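Local coordinates for protein putative glucoamylase (Bacteroides uniformis, PDB 4GL3) that probably acts as a glucoamylase-type glycoside hydrolase, although its substrate and reaction are not established, at residues Ala162-Phe167 with Asp172-His177; Ile198-Gly203 with Glu213-Lys218. All blocks are in the same frame, centred on the assembly; numbering follows the deposited sequence. Where two conformers were deposited one is given.

Interaction 1: Ala162-Phe167 with Asp172-His177; sequences AEWNFF and DVMYWH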
loop_
_atom_site.group_PDB
_atom_site.type_symbol
_atom_site.label_atom_id
_atom_site.label_comp_id
_atom_site.label_asym_id
_atom_site.label_seq_id
_atom_site.Cartn_x
_atom_site.Cartn_y
_atom_site.Cartn_z
ATOM N N ALA A 162 -12.966 15.141 -2.059
ATOM C CA ALA A 162 -13.155 13.698 -1.890
ATOM C C ALA A 162 -14.321 13.483 -0.916
ATOM O O ALA A 162 -14.178 13.780 0.263
ATOM C CB ALA A 162 -11.904 13.002 -1.385
ATOM N N GLU A 163 -15.451 12.945 -1.425
ATOM C CA GLU A 163 -16.723 12.870 -0.655
ATOM C C GLU A 163 -16.857 11.569 0.146
ATOM O O GLU A 163 -17.714 10.718 -0.134
ATOM C CB GLU A 163 -17.932 13.036 -1.579
ATOM C CG GLU A 163 -18.049 14.389 -2.274
ATOM C CD GLU A 163 -19.070 14.322 -3.404
ATOM O OE1 GLU A 163 -20.201 13.796 -3.178
ATOM O OE2 GLU A 163 -18.713 14.728 -4.529
ATOM N N TRP A 164 -16.011 11.417 1.162
ATOM C CA TRP A 164 -15.987 10.165 1.950
ATOM C C TRP A 164 -17.394 9.778 2.455
ATOM O O TRP A 164 -17.810 8.615 2.327
ATOM C CB TRP A 164 -14.989 10.280 3.125
ATOM C CG TRP A 164 -13.631 10.674 2.640
ATOM C CD1 TRP A 164 -13.079 11.904 2.687
ATOM C CD2 TRP A 164 -12.681 9.824 1.994
ATOM N NE1 TRP A 164 -11.850 11.907 2.068
ATOM C CE2 TRP A 164 -11.573 10.631 1.643
ATOM C CE3 TRP A 164 -12.670 8.462 1.650
ATOM C CZ2 TRP A 164 -10.459 10.121 0.957
ATOM C CZ3 TRP A 164 -11.581 7.946 0.961
ATOM C CH2 TRP A 164 -10.477 8.778 0.608
ATOM N N ASN A 165 -18.109 10.743 3.007
ATOM C CA ASN A 165 -19.365 10.403 3.668
ATOM C C ASN A 165 -20.456 9.946 2.712
ATOM O O ASN A 165 -21.356 9.217 3.137
ATOM C CB ASN A 165 -19.907 11.499 4.584
ATOM C CG ASN A 165 -20.951 10.960 5.546
ATOM O OD1 ASN A 165 -20.676 10.032 6.294
ATOM N ND2 ASN A 165 -22.160 11.551 5.538
ATOM N N PHE A 166 -20.366 10.326 1.428
ATOM C CA PHE A 166 -21.282 9.788 0.412
ATOM C C PHE A 166 -21.269 8.249 0.415
ATOM O O PHE A 166 -22.297 7.630 0.188
ATOM C CB PHE A 166 -20.881 10.328 -0.964
ATOM C CG PHE A 166 -21.689 9.772 -2.106
ATOM C CD1 PHE A 166 -22.999 10.232 -2.341
ATOM C CD2 PHE A 166 -21.194 8.749 -2.884
ATOM C CE1 PHE A 166 -23.730 9.726 -3.389
ATOM C CE2 PHE A 166 -21.952 8.219 -3.917
ATOM C CZ PHE A 166 -23.194 8.741 -4.170
ATOM N N PHE A 167 -20.093 7.650 0.666
ATOM C CA PHE A 167 -19.904 6.228 0.574
ATOM C C PHE A 167 -20.401 5.444 1.770
ATOM O O PHE A 167 -20.275 4.192 1.809
ATOM C CB PHE A 167 -18.441 5.891 0.180
ATOM C CG PHE A 167 -18.091 6.392 -1.177
ATOM C CD1 PHE A 167 -17.695 7.709 -1.382
ATOM C CD2 PHE A 167 -18.287 5.591 -2.286
ATOM C CE1 PHE A 167 -17.469 8.185 -2.671
ATOM C CE2 PHE A 167 -17.997 6.028 -3.537
ATOM C CZ PHE A 167 -17.589 7.340 -3.736
ATOM N N ASP A 172 -23.876 3.306 9.201
ATOM C CA ASP A 172 -22.699 3.232 10.054
ATOM C C ASP A 172 -21.636 2.238 9.521
ATOM O O ASP A 172 -21.163 1.363 10.252
ATOM C CB ASP A 172 -23.128 2.867 11.480
ATOM C CG ASP A 172 -23.821 4.023 12.197
ATOM O OD1 ASP A 172 -23.371 5.165 12.037
ATOM O OD2 ASP A 172 -24.807 3.764 12.933
ATOM N N VAL A 173 -21.214 2.417 8.274
ATOM C CA VAL A 173 -20.174 1.606 7.661
ATOM C C VAL A 173 -19.874 2.332 6.340
ATOM O O VAL A 173 -20.650 3.185 5.878
ATOM C CB VAL A 173 -20.699 0.167 7.388
ATOM C CG1 VAL A 173 -21.798 0.192 6.338
ATOM C CG2 VAL A 173 -19.601 -0.800 6.975
HETATM N N MSE A 174 -18.748 2.007 5.742
HETATM C CA MSE A 174 -18.361 2.571 4.425
HETATM C C MSE A 174 -18.352 1.462 3.392
HETATM O O MSE A 174 -18.087 0.309 3.735
HETATM C CB MSE A 174 -16.980 3.268 4.465
HETATM C CG MSE A 174 -16.940 4.459 5.404
HETATM SE SE MSE A 174 -15.140 5.167 5.608
HETATM C CE MSE A 174 -15.162 6.335 4.040
ATOM N N TYR A 175 -18.744 1.824 2.158
ATOM C CA TYR A 175 -18.823 0.937 1.030
ATOM C C TYR A 175 -17.641 1.214 0.105
ATOM O O TYR A 175 -17.227 2.364 -0.066
ATOM C CB TYR A 175 -20.188 1.106 0.286
ATOM C CG TYR A 175 -21.316 0.501 1.078
ATOM C CD1 TYR A 175 -21.934 1.229 2.120
ATOM C CD2 TYR A 175 -21.741 -0.810 0.838
ATOM C CE1 TYR A 175 -22.943 0.673 2.881
ATOM C CE2 TYR A 175 -22.732 -1.397 1.613
ATOM C CZ TYR A 175 -23.346 -0.660 2.630
ATOM O OH TYR A 175 -24.317 -1.236 3.406
ATOM N N TRP A 176 -17.157 0.134 -0.503
ATOM C CA TRP A 176 -15.928 0.093 -1.299
ATOM C C TRP A 176 -16.104 0.819 -2.662
ATOM O O TRP A 176 -15.186 1.496 -3.085
ATOM C CB TRP A 176 -15.485 -1.362 -1.500
ATOM C CG TRP A 176 -14.077 -1.633 -1.978
ATOM C CD1 TRP A 176 -13.437 -1.133 -3.108
ATOM C CD2 TRP A 176 -13.148 -2.509 -1.362
ATOM N NE1 TRP A 176 -12.180 -1.646 -3.202
ATOM C CE2 TRP A 176 -11.964 -2.485 -2.142
ATOM C CE3 TRP A 176 -13.204 -3.318 -0.244
ATOM C CZ2 TRP A 176 -10.821 -3.214 -1.799
ATOM C CZ3 TRP A 176 -12.064 -4.078 0.099
ATOM C CH2 TRP A 176 -10.895 -4.012 -0.682
ATOM N N HIS A 177 -17.273 0.683 -3.295
ATOM C CA HIS A 177 -17.495 1.108 -4.660
ATOM C C HIS A 177 -18.794 1.930 -4.773
ATOM O O HIS A 177 -19.715 1.860 -3.921
ATOM C CB HIS A 177 -17.649 -0.067 -5.621
ATOM C CG HIS A 177 -16.702 -1.204 -5.397
ATOM N ND1 HIS A 177 -16.973 -2.229 -4.511
ATOM C CD2 HIS A 177 -15.542 -1.538 -6.033
ATOM C CE1 HIS A 177 -15.993 -3.123 -4.588
ATOM N NE2 HIS A 177 -15.106 -2.717 -5.494
#

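Interaction 2: Ile198-Gly203 with Glu213-Lys218; sequences IVYILG and ESVYHK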
loop_
_atom_site.group_PDB
_atom_site.type_symbol
_atom_site.label_atom_id
_atom_site.label_comp_id
_atom_site.label_asym_id
_atom_site.label_seq_id
_atom_site.Cartn_x
_atom_site.Cartn_y
_atom_site.Cartn_z
ATOM N N ILE A 198 -7.045 2.777 6.398
ATOM C CA ILE A 198 -6.796 4.168 6.034
ATOM C C ILE A 198 -8.029 4.842 5.437
ATOM O O ILE A 198 -8.162 6.086 5.496
ATOM C CB ILE A 198 -5.578 4.293 5.049
ATOM C CG1 ILE A 198 -5.065 5.718 4.961
ATOM C CG2 ILE A 198 -5.932 3.848 3.636
ATOM C CD1 ILE A 198 -4.216 6.121 6.107
ATOM N N VAL A 199 -8.922 4.052 4.845
ATOM C CA VAL A 199 -10.148 4.607 4.339
ATOM C C VAL A 199 -10.974 5.275 5.448
ATOM O O VAL A 199 -11.528 6.361 5.245
ATOM C CB VAL A 199 -11.012 3.530 3.602
ATOM C CG1 VAL A 199 -12.260 4.189 2.997
ATOM C CG2 VAL A 199 -10.166 2.832 2.530
ATOM N N TYR A 200 -11.063 4.624 6.609
ATOM C CA TYR A 200 -11.808 5.178 7.745
ATOM C C TYR A 200 -11.081 6.349 8.378
ATOM O O TYR A 200 -11.729 7.331 8.757
ATOM C CB TYR A 200 -12.097 4.114 8.803
ATOM C CG TYR A 200 -13.213 3.183 8.377
ATOM C CD1 TYR A 200 -12.963 2.071 7.544
ATOM C CD2 TYR A 200 -14.536 3.433 8.743
ATOM C CE1 TYR A 200 -14.005 1.245 7.107
ATOM C CE2 TYR A 200 -15.576 2.605 8.306
ATOM C CZ TYR A 200 -15.322 1.522 7.493
ATOM O OH TYR A 200 -16.387 0.695 7.085
ATOM N N ILE A 201 -9.746 6.264 8.473
ATOM C CA ILE A 201 -8.958 7.382 9.018
ATOM C C ILE A 201 -9.110 8.636 8.136
ATOM O O ILE A 201 -9.352 9.703 8.657
ATOM C CB ILE A 201 -7.438 7.051 9.149
ATOM C CG1 ILE A 201 -7.153 5.781 9.967
ATOM C CG2 ILE A 201 -6.642 8.242 9.663
ATOM C CD1 ILE A 201 -7.923 5.652 11.198
ATOM N N LEU A 202 -8.988 8.497 6.806
ATOM C CA LEU A 202 -9.166 9.651 5.914
ATOM C C LEU A 202 -10.617 10.152 5.967
ATOM O O LEU A 202 -10.874 11.372 6.015
ATOM C CB LEU A 202 -8.759 9.324 4.479
ATOM C CG LEU A 202 -7.250 9.030 4.239
ATOM C CD1 LEU A 202 -6.942 8.592 2.811
ATOM C CD2 LEU A 202 -6.432 10.243 4.624
ATOM N N GLY A 203 -11.568 9.234 5.964
ATOM C CA GLY A 203 -12.995 9.625 6.123
ATOM C C GLY A 203 -13.211 10.473 7.372
ATOM O O GLY A 203 -13.961 11.440 7.354
ATOM N N GLU A 213 -18.242 9.257 13.856
ATOM C CA GLU A 213 -17.400 8.311 14.593
ATOM C C GLU A 213 -17.991 6.928 14.613
ATOM O O GLU A 213 -17.255 5.937 14.542
ATOM C CB GLU A 213 -17.205 8.791 16.051
ATOM C CG GLU A 213 -16.392 10.074 16.127
ATOM C CD GLU A 213 -16.531 10.764 17.469
ATOM O OE1 GLU A 213 -16.645 10.024 18.489
ATOM O OE2 GLU A 213 -16.536 12.024 17.492
ATOM N N SER A 214 -19.310 6.861 14.724
ATOM C CA SER A 214 -20.006 5.588 14.781
ATOM C C SER A 214 -19.803 4.731 13.487
ATOM O O SER A 214 -19.928 3.490 13.527
ATOM C CB SER A 214 -21.494 5.839 15.053
ATOM O OG SER A 214 -22.029 6.526 13.899
ATOM N N VAL A 215 -19.450 5.373 12.373
ATOM C CA VAL A 215 -19.131 4.682 11.130
ATOM C C VAL A 215 -17.889 3.807 11.356
ATOM O O VAL A 215 -17.829 2.657 10.878
ATOM C CB VAL A 215 -18.967 5.687 9.946
ATOM C CG1 VAL A 215 -18.348 5.075 8.678
ATOM C CG2 VAL A 215 -20.299 6.392 9.616
ATOM N N TYR A 216 -16.905 4.343 12.070
ATOM C CA TYR A 216 -15.706 3.575 12.398
ATOM C C TYR A 216 -16.030 2.471 13.429
ATOM O O TYR A 216 -15.736 1.297 13.215
ATOM C CB TYR A 216 -14.623 4.497 12.980
ATOM C CG TYR A 216 -13.308 3.851 13.312
ATOM C CD1 TYR A 216 -12.536 3.289 12.332
ATOM C CD2 TYR A 216 -12.827 3.842 14.608
ATOM C CE1 TYR A 216 -11.320 2.739 12.616
ATOM C CE2 TYR A 216 -11.622 3.274 14.912
ATOM C CZ TYR A 216 -10.864 2.723 13.910
ATOM O OH TYR A 216 -9.636 2.152 14.207
ATOM N N HIS A 217 -16.617 2.858 14.553
ATOM C CA HIS A 217 -16.799 1.916 15.662
ATOM C C HIS A 217 -17.798 0.783 15.373
ATOM O O HIS A 217 -17.570 -0.346 15.791
ATOM C CB HIS A 217 -17.155 2.669 16.957
ATOM C CG HIS A 217 -16.055 3.575 17.406
ATOM N ND1 HIS A 217 -14.837 3.091 17.856
ATOM C CD2 HIS A 217 -15.962 4.924 17.435
ATOM C CE1 HIS A 217 -14.059 4.115 18.169
ATOM N NE2 HIS A 217 -14.717 5.237 17.930
ATOM N N LYS A 218 -18.869 1.065 14.627
ATOM C CA LYS A 218 -19.848 0.017 14.250
ATOM C C LYS A 218 -19.599 -0.659 12.914
ATOM O O LYS A 218 -19.948 -1.798 12.736
ATOM C CB LYS A 218 -21.251 0.602 14.217
ATOM C CG LYS A 218 -21.720 1.054 15.573
ATOM C CD LYS A 218 -23.133 1.602 15.430
ATOM C CE LYS A 218 -23.841 1.758 16.756
ATOM N NZ LYS A 218 -23.522 3.108 17.315
#

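Interaction 1: Ala162-Phe167 with Asp172-His177
The carbonyl oxygen of Phe167 accepts a hydrogen bond from the backbone N of Tyr175, with 2.8 Å between O and N and an N-H...O angle of 153°. The donor lies tilted 27° from the carbonyl plane. The same oxygen is flanked by carbon atoms of 172-177: the edge of the Tyr175 ring faces it nearly in plane, CD1 standing 3.4 Å from Phe167 O, and Met174 CA is 3.6 Å from it. This bond ties the 3-10 segment at Phe167 to the chain returning past it. Phe167 reciprocates with its side chain, as its CB rests 3.7 Å from Tyr175 O and the rim of its ring is directed at the carbonyl of His177. Over the centre of one face of the Phe167 ring lies CD2 of Phe166, 3.8 Å above the plane.

Selenomethionine Met174 makes the apolar link. A chain extended about CB-CG and bent about CG-SE (chi3 85°) delivers its methyl CE to Trp164, 3.9 Å from Trp164 O, 4.1 Å from Trp164 CB and similarly near CE3, while the two side chains pass at a slant. The contact is buried. The Tyr175 hydroxyl leads away from it to Gln171 OE1, with which it is hydrogen-bonded. The whole unit is a loop reversal that leads from helix 146-161 into strand 177-178. Helix 124-140 covers Trp164 through Ala128 and Phe167 through Ile124, while helix 197-205 supplies Leu202 against Trp164 and Val199 against Met174.

Interaction 2: Ile198-Gly203 with Glu213-Lys218
Between 198-203 and 213-218 the nearest CA atoms are those of Tyr200 and Tyr216, 6.3 Å apart, and a wider pi-type turn at 215-218 interrupts the regular winding of the second helix at this point. Three buried residues carry the contact. The CB of Tyr200 is directed at the other helix, and the ring is laid against the backbone there: its CE2 comes to 3.4 Å from Val215 O and its CD2 to 3.8 Å from Tyr216 CA, both reached obliquely to the ring plane. Beside that carbonyl, CG1 of Val215 meets CE2 of Tyr200 at 3.7 Å, the two side chains crossing at about a right angle.

Tyr216 comes from the other helix at a slant. With CG anti to the backbone N (chi1 -178°), its ring reaches back to the root of Tyr200, where CD1 of Tyr216 lies 3.7 Å from Tyr200 CB and 4.0 Å from Tyr200 CG. Their phenolic ends are satisfied by other parts of the fold, Tyr200 OH by Ile190 O and Met174 N, and Tyr216 OH by Asp266 OD2 and His197 NE2; Trp220 lies against both rings. Polar groups thus fix the far ends of tyrosines whose bases form an apolar seam. Two consecutive helices packed across a short connection in this way are consistent with the largely helical architecture of the six-hairpin glycosidase clan, to which this putative glucoamylase family belongs.

Interactions 1 and 2 follow one another along the chain, with centres about 9 Å apart, and touch directly through 172-177. This segment is held between the 3-10 segment and the two helices. Its Asp172 OD1 lies 2.7 Å from Ser214 OG in a hydrogen bond, and Met174 N donates to Tyr200 OH at 3.0 Å. Met174 joins the hydrophobic layers as well, its CG packing 3.6 Å from Val215 CG1 while its methyl serves interaction 1. At the other end of the segment, His177 NE2 is hydrogen-bonded to a glycerol, probably from the crystallisation liquor; whether this spot belongs to a substrate pocket is not established.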